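Local coordinates for protein beta-fructofuranosidase (Bifidobacterium adolescentis, PDB 6NOB) that probably hydrolyses terminal beta-fructofuranoside linkages, as in sucrose, as a member of glycoside hydrolase family 32, at residues 85-90 with 139-144. Residues are numbered along the deposited sequence; the frame is centred on the assembly and turned at random.
Sequences LLDNGV and QGRYHL
Arg141 reaches from the start of strand 141-149 to the short helix 85-88, where its guanidinium meets Leu86 over one face and Asp87 at the edge. Leu86 CB sits over the centre of the guanidinium, 3.8 Å above its plane, while the methyl Leu86 CD1 lies 3.6 Å from Arg141 NE. The other methyl, Leu86 CD2, approaches the imidazole of His143 obliquely, 4.2 Å from His143 CE1; His143 ND1 is hydrogen-bonded to His162 NE2 on the adjoining strand 159-165. Asp87 holds its CG beside its own backbone N (chi1 -62°), a rotation that brings the carboxylate end nearer to the arginine. One oxygen does the work: Arg141 NH2 donates to Asp87 OD1 at 160° in a salt bridge, though the modelled 2.4 Å is implausibly short and the exact length doubtful. Arg141 NH1 adds a weak, bent bond to the same Asp87 OD1 at 3.1 Å. With the carboxylate and guanidinium planes 43° apart, this is a forked, single-oxygen grip rather than a flat two-oxygen pairing. Arg166 lies close by, a weak, long ion-pair partner of the same oxygen. The contact joins the N-terminal beta domain to the family 32 catalytic beta-propeller through a partly exposed ion pair beside a small apolar patch; the aspartate probably offsets positive charge gathered where the domains meet.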
ATOM      1  N   LEU A  85      -1.240  24.880   3.598  1.00 51.84           N
ATOM      2  CA  LEU A  85      -0.947  23.792   2.672  1.00 51.00           C
ATOM      3  C   LEU A  85      -1.642  22.500   3.081  1.00 48.44           C
ATOM      4  O   LEU A  85      -2.071  21.724   2.218  1.00 42.46           O
ATOM      5  CB  LEU A  85       0.566  23.590   2.591  1.00 50.10           C
ATOM      6  CG  LEU A  85       1.149  22.760   1.451  1.00 51.52           C
ATOM      7  CD1 LEU A  85       0.542  23.172   0.122  1.00 54.38           C
ATOM      8  CD2 LEU A  85       2.659  22.924   1.429  1.00 49.76           C
ATOM      9  N   LEU A  86      -1.778  22.259   4.389  1.00 45.77           N
ATOM     10  CA  LEU A  86      -2.420  21.039   4.866  1.00 47.17           C
ATOM     11  C   LEU A  86      -3.883  20.963   4.449  1.00 52.42           C
ATOM     12  O   LEU A  86      -4.425  19.864   4.279  1.00 55.65           O
ATOM     13  CB  LEU A  86      -2.319  20.955   6.386  1.00 44.26           C
ATOM     14  CG  LEU A  86      -1.095  20.287   6.995  1.00 42.02           C
ATOM     15  CD1 LEU A  86      -1.211  20.351   8.506  1.00 43.75           C
ATOM     16  CD2 LEU A  86      -0.970  18.849   6.520  1.00 38.86           C
ATOM     17  N   ASP A  87      -4.544  22.110   4.300  1.00 46.77           N
ATOM     18  CA  ASP A  87      -5.954  22.134   3.936  1.00 47.87           C
ATOM     19  C   ASP A  87      -6.172  22.284   2.438  1.00 50.35           C
ATOM     20  O   ASP A  87      -7.120  21.703   1.896  1.00 53.47           O
ATOM     21  CB  ASP A  87      -6.668  23.271   4.669  1.00 51.43           C
ATOM     22  CG  ASP A  87      -6.624  23.111   6.177  1.00 61.12           C
ATOM     23  OD1 ASP A  87      -6.871  21.988   6.668  1.00 61.25           O
ATOM     24  OD2 ASP A  87      -6.340  24.111   6.870  1.00 66.93           O
ATOM     25  N   ASN A  88      -5.321  23.049   1.757  1.00 45.52           N
ATOM     26  CA  ASN A  88      -5.483  23.256   0.325  1.00 47.09           C
ATOM     27  C   ASN A  88      -4.739  22.228  -0.505  1.00 45.68           C
ATOM     28  O   ASN A  88      -5.216  21.850  -1.581  1.00 50.13           O
ATOM     29  CB  ASN A  88      -5.007  24.655  -0.063  1.00 48.00           C
ATOM     30  CG  ASN A  88      -5.827  25.737   0.580  1.00 47.69           C
ATOM     31  OD1 ASN A  88      -6.984  25.948   0.218  1.00 48.90           O
ATOM     32  ND2 ASN A  88      -5.239  26.433   1.546  1.00 48.68           N
ATOM     33  N   GLY A  89      -3.582  21.774  -0.035  1.00 47.70           N
ATOM     34  CA  GLY A  89      -2.787  20.820  -0.777  1.00 36.77           C
ATOM     35  C   GLY A  89      -2.123  21.445  -1.991  1.00 43.53           C
ATOM     36  O   GLY A  89      -2.236  22.638  -2.268  1.00 51.80           O
ATOM     37  N   VAL A  90      -1.408  20.597  -2.728  1.00 43.51           N
ATOM     38  CA  VAL A  90      -0.726  21.014  -3.947  1.00 43.91           C
ATOM     39  C   VAL A  90      -1.709  20.956  -5.108  1.00 44.49           C
ATOM     40  O   VAL A  90      -2.784  20.355  -4.998  1.00 48.40           O
ATOM     41  CB  VAL A  90       0.510  20.136  -4.228  1.00 42.52           C
ATOM     42  CG1 VAL A  90       1.515  20.245  -3.089  1.00 33.41           C
ATOM     43  CG2 VAL A  90       0.099  18.689  -4.459  1.00 42.50           C
ATOM     44  N   GLN A 139      -2.463  15.470  14.893  1.00 40.81           N
ATOM     45  CA  GLN A 139      -3.084  16.784  15.050  1.00 40.05           C
ATOM     46  C   GLN A 139      -4.409  16.863  14.294  1.00 42.68           C
ATOM     47  O   GLN A 139      -4.664  17.791  13.523  1.00 44.52           O
ATOM     48  CB  GLN A 139      -2.127  17.897  14.610  1.00 40.36           C
ATOM     49  CG  GLN A 139      -1.009  18.168  15.614  1.00 46.66           C
ATOM     50  CD  GLN A 139       0.080  19.077  15.071  1.00 45.64           C
ATOM     51  OE1 GLN A 139      -0.008  19.568  13.949  1.00 46.88           O
ATOM     52  NE2 GLN A 139       1.116  19.302  15.872  1.00 43.74           N
ATOM     53  N   GLY A 140      -5.252  15.850  14.506  1.00 38.23           N
ATOM     54  CA  GLY A 140      -6.587  15.825  13.954  1.00 45.79           C
ATOM     55  C   GLY A 140      -6.715  15.268  12.551  1.00 52.89           C
ATOM     56  O   GLY A 140      -7.844  15.117  12.067  1.00 61.02           O
ATOM     57  N   ARG A 141      -5.611  14.954  11.880  1.00 48.75           N
ATOM     58  CA  ARG A 141      -5.656  14.484  10.505  1.00 44.09           C
ATOM     59  C   ARG A 141      -5.035  13.099  10.388  1.00 39.28           C
ATOM     60  O   ARG A 141      -4.116  12.746  11.132  1.00 38.89           O
ATOM     61  CB  ARG A 141      -4.925  15.448   9.566  1.00 41.29           C
ATOM     62  CG  ARG A 141      -5.467  16.866   9.567  1.00 42.60           C
ATOM     63  CD  ARG A 141      -4.578  17.775   8.737  1.00 45.35           C
ATOM     64  NE  ARG A 141      -4.576  19.149   9.229  1.00 48.29           N
ATOM     65  CZ  ARG A 141      -5.272  20.137   8.677  1.00 53.94           C
ATOM     66  NH1 ARG A 141      -5.212  21.359   9.191  1.00 53.71           N
ATOM     67  NH2 ARG A 141      -6.027  19.904   7.610  1.00 49.96           N
ATOM     68  N   TYR A 142      -5.556  12.315   9.446  1.00 38.19           N
ATOM     69  CA  TYR A 142      -4.951  11.043   9.073  1.00 35.55           C
ATOM     70  C   TYR A 142      -3.920  11.289   7.981  1.00 39.56           C
ATOM     71  O   TYR A 142      -4.209  11.969   6.990  1.00 44.00           O
ATOM     72  CB  TYR A 142      -6.007  10.052   8.585  1.00 32.53           C
ATOM     73  CG  TYR A 142      -7.104   9.770   9.586  1.00 41.92           C
ATOM     74  CD1 TYR A 142      -6.912   8.862  10.618  1.00 39.13           C
ATOM     75  CD2 TYR A 142      -8.335  10.409   9.495  1.00 38.67           C
ATOM     76  CE1 TYR A 142      -7.913   8.598  11.532  1.00 39.06           C
ATOM     77  CE2 TYR A 142      -9.342  10.151  10.405  1.00 41.34           C
ATOM     78  CZ  TYR A 142      -9.124   9.245  11.422  1.00 41.50           C
ATOM     79  OH  TYR A 142     -10.119   8.983  12.333  1.00 42.98           O
ATOM     80  N   HIS A 143      -2.725  10.738   8.161  1.00 40.23           N
ATOM     81  CA  HIS A 143      -1.615  10.959   7.247  1.00 36.35           C
ATOM     82  C   HIS A 143      -1.294   9.672   6.505  1.00 38.38           C
ATOM     83  O   HIS A 143      -1.102   8.621   7.126  1.00 35.61           O
ATOM     84  CB  HIS A 143      -0.379  11.463   7.994  1.00 32.05           C
ATOM     85  CG  HIS A 143      -0.425  12.925   8.309  1.00 36.39           C
ATOM     86  ND1 HIS A 143       0.261  13.867   7.574  1.00 39.51           N
ATOM     87  CD2 HIS A 143      -1.089  13.609   9.271  1.00 38.04           C
ATOM     88  CE1 HIS A 143       0.030  15.068   8.075  1.00 38.91           C
ATOM     89  NE2 HIS A 143      -0.787  14.939   9.105  1.00 37.85           N
ATOM     90  N   LEU A 144      -1.233   9.765   5.182  1.00 42.19           N
ATOM     91  CA  LEU A 144      -0.909   8.638   4.317  1.00 37.89           C
ATOM     92  C   LEU A 144       0.329   8.996   3.505  1.00 37.92           C
ATOM     93  O   LEU A 144       0.276   9.874   2.636  1.00 37.16           O
ATOM     94  CB  LEU A 144      -2.084   8.298   3.403  1.00 37.62           C
ATOM     95  CG  LEU A 144      -1.825   7.325   2.255  1.00 36.03           C
ATOM     96  CD1 LEU A 144      -1.371   5.974   2.782  1.00 36.03           C
ATOM     97  CD2 LEU A 144      -3.080   7.180   1.414  1.00 39.13           C
TER